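Local coordinates for protein NalD (PDB 5DAJ) that represses expression of the MexAB-OprM multidrug efflux pump of Pseudomonas aeruginosa as a TetR-family regulator, and binds novobiocin, which induces the pump, at residues A18-F23 with K105-T110; T31-I36 with G45-H50; L93-S98 with G172-W177; L112-E117 with W177-R182. All coordinates share one frame; numbering follows the deposited sequence.

Interaction 1: residues A18-F23 with K105-T110; sequences AAEELF and KRRILT
E20 and R107 form a salt bridge in which R107 NE donates to E20 OE2 over 2.7 Å, with a nearly straight N-H...O angle of 165°. The oxygen lies in the guanidinium plane, at its edge, and is met on its anti side, while the two flat groups are turned 48° against each other. E20 spans the gap as an extended chain whose CG stands anti to the backbone N (chi1 -179°), and it meets R107 at about a right angle. Its second oxygen, OE1, pairs with K104, so both oxygens face positive charge, which probably favours the ionised carboxylate. In TetR-family terms the bridge ties helix 6-26, in the DNA-binding region, to helix 103-114 in the C-terminal region; the axes of the short segments approach to 9.8 Å. Beyond the charges, R107 NH2 lies 3.6 Å from E21 CA, against the backbone. On the other flank I108 CD1 comes within 4.0 Å of E20 OE1, and helix 54-63 packs nearby, with M61 against E20 and L62 against I108.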
loop_
_atom_site.group_PDB
_atom_site.type_symbol
_atom_site.label_atom_id
_atom_site.label_comp_id
_atom_site.label_asym_id
_atom_site.label_seq_id
_atom_site.Cartn_x
_atom_site.Cartn_y
_atom_site.Cartn_z
ATOM N N ALA A 18 3.165 -15.803 19.259
ATOM C CA ALA A 18 2.681 -14.838 20.257
ATOM C C ALA A 18 2.717 -13.405 19.736
ATOM O O ALA A 18 1.715 -12.691 19.783
ATOM C CB ALA A 18 3.500 -14.934 21.534
ATOM N N ALA A 19 3.864 -13.022 19.189
ATOM C CA ALA A 19 4.038 -11.704 18.575
ATOM C C ALA A 19 3.074 -11.461 17.405
ATOM O O ALA A 19 2.538 -10.355 17.245
ATOM C CB ALA A 19 5.474 -11.530 18.104
ATOM N N GLU A 20 2.899 -12.487 16.569
ATOM C CA GLU A 20 1.979 -12.430 15.419
ATOM C C GLU A 20 0.573 -12.074 15.896
ATOM O O GLU A 20 -0.038 -11.138 15.391
ATOM C CB GLU A 20 1.978 -13.760 14.661
ATOM C CG GLU A 20 1.082 -13.821 13.430
ATOM C CD GLU A 20 1.025 -15.210 12.809
ATOM O OE1 GLU A 20 2.052 -15.917 12.793
ATOM O OE2 GLU A 20 -0.060 -15.598 12.324
ATOM N N GLU A 21 0.093 -12.796 16.900
ATOM C CA GLU A 21 -1.237 -12.544 17.487
ATOM C C GLU A 21 -1.339 -11.143 18.123
ATOM O O GLU A 21 -2.319 -10.419 17.896
ATOM C CB GLU A 21 -1.551 -13.648 18.516
ATOM C CG GLU A 21 -2.833 -13.651 19.263
ATOM C CD GLU A 21 -2.703 -14.244 20.662
ATOM O OE1 GLU A 21 -2.544 -13.522 21.691
ATOM O OE2 GLU A 21 -2.726 -15.475 20.717
ATOM N N LEU A 22 -0.316 -10.759 18.886
ATOM C CA LEU A 22 -0.302 -9.448 19.567
ATOM C C LEU A 22 -0.220 -8.269 18.598
ATOM O O LEU A 22 -1.015 -7.330 18.702
ATOM C CB LEU A 22 0.826 -9.340 20.596
ATOM C CG LEU A 22 0.424 -9.735 22.018
ATOM C CD1 LEU A 22 0.545 -11.234 22.217
ATOM C CD2 LEU A 22 1.278 -9.002 23.034
ATOM N N PHE A 23 0.742 -8.321 17.677
ATOM C CA PHE A 23 0.881 -7.297 16.629
ATOM C C PHE A 23 -0.431 -7.112 15.886
ATOM O O PHE A 23 -0.872 -5.982 15.658
ATOM C CB PHE A 23 1.957 -7.668 15.596
ATOM C CG PHE A 23 3.375 -7.590 16.094
ATOM C CD1 PHE A 23 3.730 -6.886 17.249
ATOM C CD2 PHE A 23 4.382 -8.198 15.362
ATOM C CE1 PHE A 23 5.045 -6.823 17.664
ATOM C CE2 PHE A 23 5.706 -8.140 15.776
ATOM C CZ PHE A 23 6.038 -7.448 16.926
ATOM N N LYS A 105 0.177 -16.241 6.006
ATOM C CA LYS A 105 0.578 -15.164 5.084
ATOM C C LYS A 105 -0.337 -13.955 5.227
ATOM O O LYS A 105 0.123 -12.822 5.347
ATOM C CB LYS A 105 0.554 -15.641 3.620
ATOM C CG LYS A 105 1.343 -14.781 2.621
ATOM C CD LYS A 105 0.995 -15.155 1.170
ATOM C CE LYS A 105 2.186 -15.164 0.222
ATOM N NZ LYS A 105 2.443 -13.828 -0.383
ATOM N N ARG A 106 -1.638 -14.218 5.204
ATOM C CA ARG A 106 -2.649 -13.170 5.323
ATOM C C ARG A 106 -2.445 -12.398 6.628
ATOM O O ARG A 106 -2.351 -11.174 6.601
ATOM C CB ARG A 106 -4.063 -13.752 5.261
ATOM C CG ARG A 106 -5.180 -12.713 5.214
ATOM C CD ARG A 106 -6.531 -13.336 5.508
ATOM N NE ARG A 106 -6.690 -14.650 4.867
ATOM C CZ ARG A 106 -7.051 -15.787 5.474
ATOM N NH1 ARG A 106 -7.357 -15.831 6.773
ATOM N NH2 ARG A 106 -7.133 -16.902 4.755
ATOM N N ARG A 107 -2.341 -13.123 7.739
ATOM C CA ARG A 107 -2.169 -12.511 9.067
ATOM C C ARG A 107 -0.922 -11.611 9.146
ATOM O O ARG A 107 -1.009 -10.449 9.554
ATOM C CB ARG A 107 -2.118 -13.579 10.169
ATOM C CG ARG A 107 -3.449 -14.289 10.405
ATOM C CD ARG A 107 -3.323 -15.516 11.315
ATOM N NE ARG A 107 -2.694 -15.212 12.603
ATOM C CZ ARG A 107 -3.316 -14.775 13.702
ATOM N NH1 ARG A 107 -4.630 -14.583 13.736
ATOM N NH2 ARG A 107 -2.611 -14.524 14.799
ATOM N N ILE A 108 0.214 -12.149 8.720
ATOM C CA ILE A 108 1.488 -11.433 8.781
ATOM C C ILE A 108 1.521 -10.216 7.844
ATOM O O ILE A 108 2.043 -9.163 8.214
ATOM C CB ILE A 108 2.681 -12.376 8.500
ATOM C CG1 ILE A 108 2.872 -13.323 9.694
ATOM C CG2 ILE A 108 3.965 -11.588 8.264
ATOM C CD1 ILE A 108 3.797 -14.491 9.436
ATOM N N LEU A 109 0.984 -10.361 6.638
ATOM C CA LEU A 109 0.934 -9.236 5.691
ATOM C C LEU A 109 -0.038 -8.151 6.130
ATOM O O LEU A 109 0.216 -6.970 5.877
ATOM C CB LEU A 109 0.607 -9.686 4.269
ATOM C CG LEU A 109 1.715 -10.457 3.562
ATOM C CD1 LEU A 109 1.221 -10.847 2.187
ATOM C CD2 LEU A 109 3.003 -9.670 3.423
ATOM N N THR A 110 -1.123 -8.535 6.804
ATOM C CA THR A 110 -2.045 -7.545 7.394
ATOM C C THR A 110 -1.292 -6.760 8.465
ATOM O O THR A 110 -1.479 -5.551 8.592
ATOM C CB THR A 110 -3.327 -8.216 8.050
ATOM O OG1 THR A 110 -4.021 -9.049 7.122
ATOM C CG2 THR A 110 -4.370 -7.253 8.596
#

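Interaction 2: residues T31-I36 with G45-H50; sequences TSLEQI and GAVYWH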
loop_
_atom_site.group_PDB
_atom_site.type_symbol
_atom_site.label_atom_id
_atom_site.label_comp_id
_atom_site.label_asym_id
_atom_site.label_seq_id
_atom_site.Cartn_x
_atom_site.Cartn_y
_atom_site.Cartn_z
ATOM N N THR A 31 2.868 -2.898 21.128
ATOM C CA THR A 31 3.291 -4.231 21.561
ATOM C C THR A 31 4.773 -4.207 21.927
ATOM O O THR A 31 5.634 -3.929 21.085
ATOM C CB THR A 31 3.072 -5.300 20.476
ATOM O OG1 THR A 31 1.692 -5.316 20.105
ATOM C CG2 THR A 31 3.461 -6.696 20.990
ATOM N N SER A 32 5.055 -4.531 23.183
ATOM C CA SER A 32 6.417 -4.567 23.699
ATOM C C SER A 32 6.967 -5.987 23.699
ATOM O O SER A 32 6.225 -6.967 23.560
ATOM C CB SER A 32 6.442 -4.025 25.128
ATOM O OG SER A 32 5.802 -4.929 26.009
ATOM N N LEU A 33 8.280 -6.087 23.859
ATOM C CA LEU A 33 8.946 -7.384 23.948
ATOM C C LEU A 33 8.574 -8.092 25.251
ATOM O O LEU A 33 8.518 -9.324 25.289
ATOM C CB LEU A 33 10.467 -7.232 23.826
ATOM C CG LEU A 33 10.963 -6.703 22.473
ATOM C CD1 LEU A 33 12.439 -6.348 22.527
ATOM C CD2 LEU A 33 10.708 -7.684 21.353
ATOM N N GLU A 34 8.352 -7.310 26.310
ATOM C CA GLU A 34 7.891 -7.831 27.606
ATOM C C GLU A 34 6.532 -8.518 27.467
ATOM O O GLU A 34 6.344 -9.649 27.911
ATOM C CB GLU A 34 7.817 -6.710 28.647
ATOM C CG GLU A 34 7.476 -7.194 30.057
ATOM C CD GLU A 34 7.620 -6.117 31.125
ATOM O OE1 GLU A 34 7.411 -4.921 30.810
ATOM O OE2 GLU A 34 7.935 -6.470 32.287
ATOM N N GLN A 35 5.609 -7.833 26.808
ATOM C CA GLN A 35 4.261 -8.359 26.538
ATOM C C GLN A 35 4.271 -9.627 25.680
ATOM O O GLN A 35 3.471 -10.543 25.894
ATOM C CB GLN A 35 3.407 -7.303 25.852
ATOM C CG GLN A 35 2.993 -6.169 26.773
ATOM C CD GLN A 35 2.412 -4.977 26.029
ATOM O OE1 GLN A 35 2.874 -4.620 24.947
ATOM N NE2 GLN A 35 1.422 -4.332 26.626
ATOM N N ILE A 36 5.174 -9.666 24.705
ATOM C CA ILE A 36 5.345 -10.845 23.839
ATOM C C ILE A 36 5.825 -12.039 24.657
ATOM O O ILE A 36 5.296 -13.144 24.528
ATOM C CB ILE A 36 6.329 -10.565 22.683
ATOM C CG1 ILE A 36 5.681 -9.605 21.678
ATOM C CG2 ILE A 36 6.726 -11.850 21.954
ATOM C CD1 ILE A 36 6.667 -8.915 20.756
ATOM N N GLY A 45 14.137 -12.054 29.014
ATOM C CA GLY A 45 15.511 -12.342 28.601
ATOM C C GLY A 45 15.627 -13.271 27.412
ATOM O O GLY A 45 16.477 -13.074 26.542
ATOM N N ALA A 46 14.781 -14.297 27.377
ATOM C CA ALA A 46 14.767 -15.265 26.259
ATOM C C ALA A 46 14.409 -14.625 24.913
ATOM O O ALA A 46 14.971 -14.987 23.870
ATOM C CB ALA A 46 13.812 -16.407 26.559
ATOM N N VAL A 47 13.461 -13.695 24.939
ATOM C CA VAL A 47 13.046 -12.964 23.719
ATOM C C VAL A 47 14.201 -12.126 23.185
ATOM O O VAL A 47 14.600 -12.257 22.018
ATOM C CB VAL A 47 11.837 -12.045 23.981
ATOM C CG1 VAL A 47 11.568 -11.145 22.780
ATOM C CG2 VAL A 47 10.597 -12.864 24.306
ATOM N N TYR A 48 14.739 -11.284 24.061
ATOM C CA TYR A 48 15.956 -10.510 23.775
ATOM C C TYR A 48 17.127 -11.400 23.308
ATOM O O TYR A 48 17.853 -11.046 22.377
ATOM C CB TYR A 48 16.345 -9.658 24.981
ATOM C CG TYR A 48 15.637 -8.320 25.048
ATOM C CD1 TYR A 48 16.071 -7.245 24.280
ATOM C CD2 TYR A 48 14.554 -8.124 25.909
ATOM C CE1 TYR A 48 15.439 -6.017 24.349
ATOM C CE2 TYR A 48 13.917 -6.898 25.996
ATOM C CZ TYR A 48 14.368 -5.841 25.219
ATOM O OH TYR A 48 13.747 -4.614 25.325
ATOM N N TRP A 49 17.236 -12.573 23.897
ATOM C CA TRP A 49 18.245 -13.547 23.575
ATOM C C TRP A 49 18.150 -14.106 22.162
ATOM O O TRP A 49 19.126 -14.225 21.468
ATOM C CB TRP A 49 18.142 -14.669 24.588
ATOM C CG TRP A 49 19.201 -15.657 24.492
ATOM C CD1 TRP A 49 19.076 -16.912 24.078
ATOM C CD2 TRP A 49 20.568 -15.486 24.837
ATOM N NE1 TRP A 49 20.267 -17.549 24.108
ATOM C CE2 TRP A 49 21.208 -16.683 24.573
ATOM C CE3 TRP A 49 21.316 -14.428 25.322
ATOM C CZ2 TRP A 49 22.546 -16.861 24.787
ATOM C CZ3 TRP A 49 22.634 -14.612 25.531
ATOM C CH2 TRP A 49 23.240 -15.811 25.259
ATOM N N HIS A 50 16.952 -14.459 21.746
ATOM C CA HIS A 50 16.683 -15.007 20.408
ATOM C C HIS A 50 16.563 -13.984 19.286
ATOM O O HIS A 50 16.884 -14.292 18.127
ATOM C CB HIS A 50 15.417 -15.868 20.435
ATOM C CG HIS A 50 15.609 -17.147 21.173
ATOM N ND1 HIS A 50 16.537 -18.084 20.772
ATOM C CD2 HIS A 50 15.035 -17.636 22.295
ATOM C CE1 HIS A 50 16.500 -19.112 21.599
ATOM N NE2 HIS A 50 15.603 -18.862 22.539
#
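L33 divides its two methyl groups between V47 and Y48. CD1 sits over one face of the Y48 ring in a CH-pi contact, 3.7 Å from the ring centroid and displaced toward the rim, so that it is nearest to CZ. CD2 takes the other partner, meeting V47 CG1 at 3.8 Å. With CG anti to the carbonyl carbon (chi1 -64°), the leucine directs this fork at the facing helix, whereas V47 offers CG1 because that branch is the one anti to its backbone N. L57 of helix 54-63 packs against both L33 and V47 and extends the apolar cluster. The start of helix 33-40 is set by a capping box: S32 OG accepts from Q35 N at 3.0 Å, and Q35 OE1 accepts in return from S32 N at 2.8 Å. Just after this cap, I36 packs on A19 of helix 6-26. Two short helices, 33-40 and 44-51, held together by such an apolar core match the predicted helix-turn-helix motif of TetR-type DNA-binding domains.

Interaction 3: residues L93-S98 with G172-W177; sequences LEAVQS and GLFNDW
F174 reaches A95 and V96 through a first torsion of -86°, which sets CG anti to the carbonyl carbon and beside the backbone N and carries the ring toward helix 84-101; the second torsion, 53°, sets only the ring's rotation about its long axis, and with it where CE1 falls. CZ comes to rest 4.0 Å from A95 CB and 3.4 Å from the carbonyl oxygen A95 O, while CE1 lies 4.0 Å from V96 CA. The ring meets this piece of backbone obliquely. V96 presents CG2, the branch anti to its carbonyl carbon, which touches two partners: L173 CD1 at 4.1 Å and F174 CE1 at a similar distance. The two segments run almost parallel, 12° apart, with their axes 10.4 Å from each other at closest approach. A95 and V96 supply the small groups, L173 and F174 the larger ones. Both helices belong to the all-helical C-terminal region of this TetR-family repressor, in which helix 159-179 also faces the dimer partner. There D176 OD2 is hydrogen-bonded to H167 ND1 of the second subunit, and L173 packs on A168 of that subunit. Within the chain, helix 186-201 packs on the same cluster, A190 touching V96 and L194 touching L173. Helix 103-114 closes in on the aromatic ring, with K105 and L109 both against F174.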
loop_
_atom_site.group_PDB
_atom_site.type_symbol
_atom_site.label_atom_id
_atom_site.label_comp_id
_atom_site.label_asym_id
_atom_site.label_seq_id
_atom_site.Cartn_x
_atom_site.Cartn_y
_atom_site.Cartn_z
ATOM N N LEU A 93 -0.321 -14.129 -10.265
ATOM C CA LEU A 93 -1.641 -14.716 -10.044
ATOM C C LEU A 93 -1.691 -15.528 -8.746
ATOM O O LEU A 93 -2.605 -15.373 -7.942
ATOM C CB LEU A 93 -2.036 -15.610 -11.224
ATOM C CG LEU A 93 -3.390 -16.318 -11.134
ATOM C CD1 LEU A 93 -4.522 -15.310 -11.082
ATOM C CD2 LEU A 93 -3.579 -17.256 -12.317
ATOM N N GLU A 94 -0.692 -16.381 -8.555
ATOM C CA GLU A 94 -0.593 -17.214 -7.346
ATOM C C GLU A 94 -0.396 -16.393 -6.075
ATOM O O GLU A 94 -0.965 -16.710 -5.019
ATOM C CB GLU A 94 0.545 -18.217 -7.479
ATOM C CG GLU A 94 0.299 -19.279 -8.540
ATOM C CD GLU A 94 1.477 -20.215 -8.724
ATOM O OE1 GLU A 94 2.398 -20.198 -7.875
ATOM O OE2 GLU A 94 1.471 -20.981 -9.717
ATOM N N ALA A 95 0.418 -15.349 -6.179
ATOM C CA ALA A 95 0.637 -14.430 -5.054
ATOM C C ALA A 95 -0.695 -13.839 -4.578
ATOM O O ALA A 95 -1.003 -13.872 -3.380
ATOM C CB ALA A 95 1.595 -13.316 -5.450
ATOM N N VAL A 96 -1.476 -13.317 -5.526
ATOM C CA VAL A 96 -2.781 -12.725 -5.214
ATOM C C VAL A 96 -3.716 -13.789 -4.634
ATOM O O VAL A 96 -4.362 -13.567 -3.613
ATOM C CB VAL A 96 -3.433 -12.049 -6.443
ATOM C CG1 VAL A 96 -4.879 -11.640 -6.163
ATOM C CG2 VAL A 96 -2.634 -10.826 -6.857
ATOM N N GLN A 97 -3.767 -14.942 -5.289
ATOM C CA GLN A 97 -4.584 -16.065 -4.815
ATOM C C GLN A 97 -4.175 -16.616 -3.429
ATOM O O GLN A 97 -5.023 -17.098 -2.687
ATOM C CB GLN A 97 -4.568 -17.188 -5.842
ATOM C CG GLN A 97 -5.350 -16.854 -7.099
ATOM C CD GLN A 97 -5.382 -17.990 -8.097
ATOM O OE1 GLN A 97 -4.413 -18.727 -8.242
ATOM N NE2 GLN A 97 -6.501 -18.142 -8.790
ATOM N N SER A 98 -2.891 -16.525 -3.082
ATOM C CA SER A 98 -2.378 -16.963 -1.754
ATOM C C SER A 98 -2.991 -16.220 -0.553
ATOM O O SER A 98 -3.004 -16.743 0.575
ATOM C CB SER A 98 -0.858 -16.832 -1.672
ATOM O OG SER A 98 -0.472 -15.477 -1.552
ATOM N N GLY A 172 -0.652 -2.867 -4.607
ATOM C CA GLY A 172 -1.935 -2.203 -4.425
ATOM C C GLY A 172 -3.082 -3.166 -4.175
ATOM O O GLY A 172 -3.916 -2.930 -3.307
ATOM N N LEU A 173 -3.110 -4.258 -4.928
ATOM C CA LEU A 173 -4.122 -5.298 -4.740
ATOM C C LEU A 173 -4.061 -5.907 -3.338
ATOM O O LEU A 173 -5.089 -6.064 -2.681
ATOM C CB LEU A 173 -3.976 -6.404 -5.787
ATOM C CG LEU A 173 -4.340 -6.017 -7.217
ATOM C CD1 LEU A 173 -3.922 -7.130 -8.157
ATOM C CD2 LEU A 173 -5.823 -5.733 -7.359
ATOM N N PHE A 174 -2.848 -6.243 -2.907
ATOM C CA PHE A 174 -2.596 -6.728 -1.540
ATOM C C PHE A 174 -3.094 -5.712 -0.523
ATOM O O PHE A 174 -3.837 -6.046 0.392
ATOM C CB PHE A 174 -1.104 -6.984 -1.303
ATOM C CG PHE A 174 -0.641 -8.348 -1.737
ATOM C CD1 PHE A 174 -0.885 -8.803 -3.015
ATOM C CD2 PHE A 174 0.071 -9.166 -0.862
ATOM C CE1 PHE A 174 -0.451 -10.058 -3.410
ATOM C CE2 PHE A 174 0.513 -10.423 -1.246
ATOM C CZ PHE A 174 0.254 -10.868 -2.528
ATOM N N ASN A 175 -2.708 -4.463 -0.723
ATOM C CA ASN A 175 -3.055 -3.387 0.200
ATOM C C ASN A 175 -4.565 -3.165 0.294
ATOM O O ASN A 175 -5.126 -3.124 1.390
ATOM C CB ASN A 175 -2.381 -2.078 -0.210
ATOM C CG ASN A 175 -2.000 -1.235 0.972
ATOM O OD1 ASN A 175 -2.796 -0.427 1.449
ATOM N ND2 ASN A 175 -0.780 -1.420 1.462
ATOM N N ASP A 176 -5.202 -3.019 -0.870
ATOM C CA ASP A 176 -6.660 -2.836 -0.959
ATOM C C ASP A 176 -7.398 -3.983 -0.292
ATOM O O ASP A 176 -8.269 -3.760 0.548
ATOM C CB ASP A 176 -7.140 -2.702 -2.418
ATOM C CG ASP A 176 -7.397 -1.261 -2.845
ATOM O OD1 ASP A 176 -7.529 -0.370 -1.988
ATOM O OD2 ASP A 176 -7.484 -1.015 -4.067
ATOM N N TRP A 177 -7.053 -5.209 -0.672
ATOM C CA TRP A 177 -7.797 -6.382 -0.205
ATOM C C TRP A 177 -7.652 -6.599 1.293
ATOM O O TRP A 177 -8.628 -6.888 1.973
ATOM C CB TRP A 177 -7.390 -7.662 -0.928
ATOM C CG TRP A 177 -8.340 -8.764 -0.612
ATOM C CD1 TRP A 177 -9.565 -8.960 -1.171
ATOM C CD2 TRP A 177 -8.173 -9.788 0.361
ATOM N NE1 TRP A 177 -10.167 -10.054 -0.615
ATOM C CE2 TRP A 177 -9.334 -10.583 0.331
ATOM C CE3 TRP A 177 -7.154 -10.120 1.253
ATOM C CZ2 TRP A 177 -9.506 -11.697 1.159
ATOM C CZ3 TRP A 177 -7.325 -11.229 2.081
ATOM C CH2 TRP A 177 -8.493 -12.003 2.025
#

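Interaction 4: residues L112-E117 with W177-R182; sequences LMQRCE and WLRDPR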
loop_
_atom_site.group_PDB
_atom_site.type_symbol
_atom_site.label_atom_id
_atom_site.label_comp_id
_atom_site.label_asym_id
_atom_site.label_seq_id
_atom_site.Cartn_x
_atom_site.Cartn_y
_atom_site.Cartn_z
ATOM N N LEU A 112 2.032 -6.186 8.447
ATOM C CA LEU A 112 2.978 -5.378 7.670
ATOM C C LEU A 112 2.370 -4.100 7.088
ATOM O O LEU A 112 2.951 -3.020 7.175
ATOM C CB LEU A 112 3.571 -6.198 6.527
ATOM C CG LEU A 112 4.424 -5.417 5.526
ATOM C CD1 LEU A 112 5.600 -4.778 6.233
ATOM C CD2 LEU A 112 4.905 -6.314 4.393
HETATM N N MSE A 113 1.194 -4.230 6.508
HETATM C CA MSE A 113 0.592 -3.124 5.762
HETATM C C MSE A 113 -0.452 -2.352 6.503
HETATM O O MSE A 113 -0.857 -1.279 6.068
HETATM C CB MSE A 113 -0.037 -3.709 4.521
HETATM C CG MSE A 113 1.051 -4.442 3.747
HETATM SE SE MSE A 113 0.392 -4.889 1.972
HETATM C CE MSE A 113 2.063 -5.704 1.302
ATOM N N GLN A 114 -0.838 -2.852 7.663
ATOM C CA GLN A 114 -1.974 -2.308 8.404
ATOM C C GLN A 114 -1.774 -2.057 9.897
ATOM O O GLN A 114 -2.418 -1.158 10.469
ATOM C CB GLN A 114 -3.132 -3.265 8.244
ATOM C CG GLN A 114 -4.483 -2.603 8.231
ATOM C CD GLN A 114 -4.980 -2.442 6.833
ATOM O OE1 GLN A 114 -4.979 -3.405 6.046
ATOM N NE2 GLN A 114 -5.387 -1.218 6.493
ATOM N N ARG A 115 -0.892 -2.829 10.522
ATOM C CA ARG A 115 -0.724 -2.773 11.961
ATOM C C ARG A 115 0.684 -2.360 12.393
ATOM O O ARG A 115 1.087 -2.677 13.507
ATOM C CB ARG A 115 -1.053 -4.130 12.578
ATOM C CG ARG A 115 -2.430 -4.676 12.256
ATOM C CD ARG A 115 -3.530 -3.968 13.028
ATOM N NE ARG A 115 -4.721 -3.803 12.203
ATOM C CZ ARG A 115 -5.596 -4.764 11.905
ATOM N NH1 ARG A 115 -5.449 -6.003 12.363
ATOM N NH2 ARG A 115 -6.637 -4.477 11.131
ATOM N N CYS A 116 1.430 -1.648 11.550
ATOM C CA CYS A 116 2.732 -1.136 11.975
ATOM C C CYS A 116 3.183 0.137 11.274
ATOM O O CYS A 116 2.900 0.360 10.113
ATOM C CB CYS A 116 3.806 -2.212 11.874
ATOM S SG CYS A 116 4.649 -2.310 10.311
ATOM N N GLU A 117 3.892 0.969 12.024
ATOM C CA GLU A 117 4.363 2.260 11.547
ATOM C C GLU A 117 5.877 2.237 11.563
ATOM O O GLU A 117 6.486 1.845 12.556
ATOM C CB GLU A 117 3.798 3.432 12.385
ATOM C CG GLU A 117 3.822 3.269 13.899
ATOM C CD GLU A 117 3.127 4.402 14.634
ATOM O OE1 GLU A 117 1.952 4.693 14.329
ATOM O OE2 GLU A 117 3.749 5.015 15.527
ATOM N N TRP A 177 -7.053 -5.209 -0.672
ATOM C CA TRP A 177 -7.797 -6.382 -0.205
ATOM C C TRP A 177 -7.652 -6.599 1.293
ATOM O O TRP A 177 -8.628 -6.888 1.973
ATOM C CB TRP A 177 -7.390 -7.662 -0.928
ATOM C CG TRP A 177 -8.340 -8.764 -0.612
ATOM C CD1 TRP A 177 -9.565 -8.960 -1.171
ATOM C CD2 TRP A 177 -8.173 -9.788 0.361
ATOM N NE1 TRP A 177 -10.167 -10.054 -0.615
ATOM C CE2 TRP A 177 -9.334 -10.583 0.331
ATOM C CE3 TRP A 177 -7.154 -10.120 1.253
ATOM C CZ2 TRP A 177 -9.506 -11.697 1.159
ATOM C CZ3 TRP A 177 -7.325 -11.229 2.081
ATOM C CH2 TRP A 177 -8.493 -12.003 2.025
ATOM N N LEU A 178 -6.429 -6.464 1.793
ATOM C CA LEU A 178 -6.161 -6.602 3.229
ATOM C C LEU A 178 -6.829 -5.499 4.056
ATOM O O LEU A 178 -7.268 -5.745 5.173
ATOM C CB LEU A 178 -4.669 -6.609 3.496
ATOM C CG LEU A 178 -3.905 -7.821 2.958
ATOM C CD1 LEU A 178 -2.403 -7.561 2.939
ATOM C CD2 LEU A 178 -4.228 -9.068 3.756
ATOM N N ARG A 179 -6.919 -4.296 3.495
ATOM C CA ARG A 179 -7.668 -3.177 4.110
ATOM C C ARG A 179 -9.178 -3.472 4.119
ATOM O O ARG A 179 -9.843 -3.275 5.122
ATOM C CB ARG A 179 -7.390 -1.862 3.374
ATOM C CG ARG A 179 -8.084 -0.626 3.957
ATOM C CD ARG A 179 -7.873 0.628 3.119
ATOM N NE ARG A 179 -8.088 0.368 1.690
ATOM C CZ ARG A 179 -9.280 0.266 1.099
ATOM N NH1 ARG A 179 -10.414 0.423 1.778
ATOM N NH2 ARG A 179 -9.340 0.007 -0.193
ATOM N N ASP A 180 -9.696 -3.925 2.978
ATOM C CA ASP A 180 -11.131 -4.230 2.795
ATOM C C ASP A 180 -11.310 -5.486 1.924
ATOM O O ASP A 180 -11.301 -5.397 0.694
ATOM C CB ASP A 180 -11.855 -3.038 2.154
ATOM C CG ASP A 180 -13.343 -3.305 1.897
ATOM O OD1 ASP A 180 -13.882 -4.319 2.389
ATOM O OD2 ASP A 180 -13.976 -2.485 1.193
ATOM N N PRO A 181 -11.473 -6.663 2.556
ATOM C CA PRO A 181 -11.625 -7.924 1.804
ATOM C C PRO A 181 -12.948 -8.118 1.067
ATOM O O PRO A 181 -13.091 -9.088 0.328
ATOM C CB PRO A 181 -11.441 -9.018 2.873
ATOM C CG PRO A 181 -11.616 -8.345 4.177
ATOM C CD PRO A 181 -11.257 -6.905 3.995
ATOM N N ARG A 182 -13.892 -7.203 1.249
ATOM C CA ARG A 182 -15.127 -7.189 0.447
ATOM C C ARG A 182 -14.903 -6.727 -1.001
ATOM O O ARG A 182 -15.751 -6.973 -1.860
ATOM C CB ARG A 182 -16.175 -6.258 1.065
ATOM C CG ARG A 182 -16.554 -6.506 2.521
ATOM C CD ARG A 182 -17.367 -5.314 3.034
ATOM N NE ARG A 182 -16.540 -4.127 3.277
ATOM C CZ ARG A 182 -16.942 -2.854 3.182
ATOM N NH1 ARG A 182 -18.180 -2.543 2.818
ATOM N NH2 ARG A 182 -16.082 -1.871 3.435
#
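Q114 carries a buried amide into the contact and lays it against the last turn of helix 159-179, beside L178 and R179, where CD stands 3.9 Å from R179 CA. A bend at chi2 (99°) turns the amide to that position, and its plane is 72° from that of the R179 guanidinium. R179 itself leads away: NH2 forms a salt bridge with D176, and NH1 is hydrogen-bonded to N130 of the second subunit. One step earlier, the selenomethionine M113 extends its chain so that SE meets L178 CD1 at 4.0 Å, an apolar contact. After the helix the chain turns at D180, whose OD1 accepts from R182 N at 3.1 Å in an Asx turn, and from R182 NE at 2.8 Å in a salt bridge, the two donors arriving from opposite faces of the carboxylate. L178 also touches R106, L109 and T110, so the C-terminal part of helix 159-179 packs against helix 103-114 through L178, while F58 of helix 54-63 touches L112 and C116.

How the interactions relate
The four contacts run from the DNA-binding end of the chain to the dimer-facing part of the C-terminal region. Interaction 2 is nested inside the loop closed by interaction 1, their centres about 16 Å apart. Interaction 1 closes before interaction 4 opens, though both use helix 103-114 and their centres lie about 11 Å apart; the segments of interaction 3 alternate with those of both. Interactions 3 and 4 share helix 159-179, have W177 in common and reach the second subunit. Interactions 2 and 3 are the most distant, about 32 Å between centres. Helix 103-114 thus touches both helix 6-26 and helix 159-179, consistent with a route linking the C-terminal region to DNA binding.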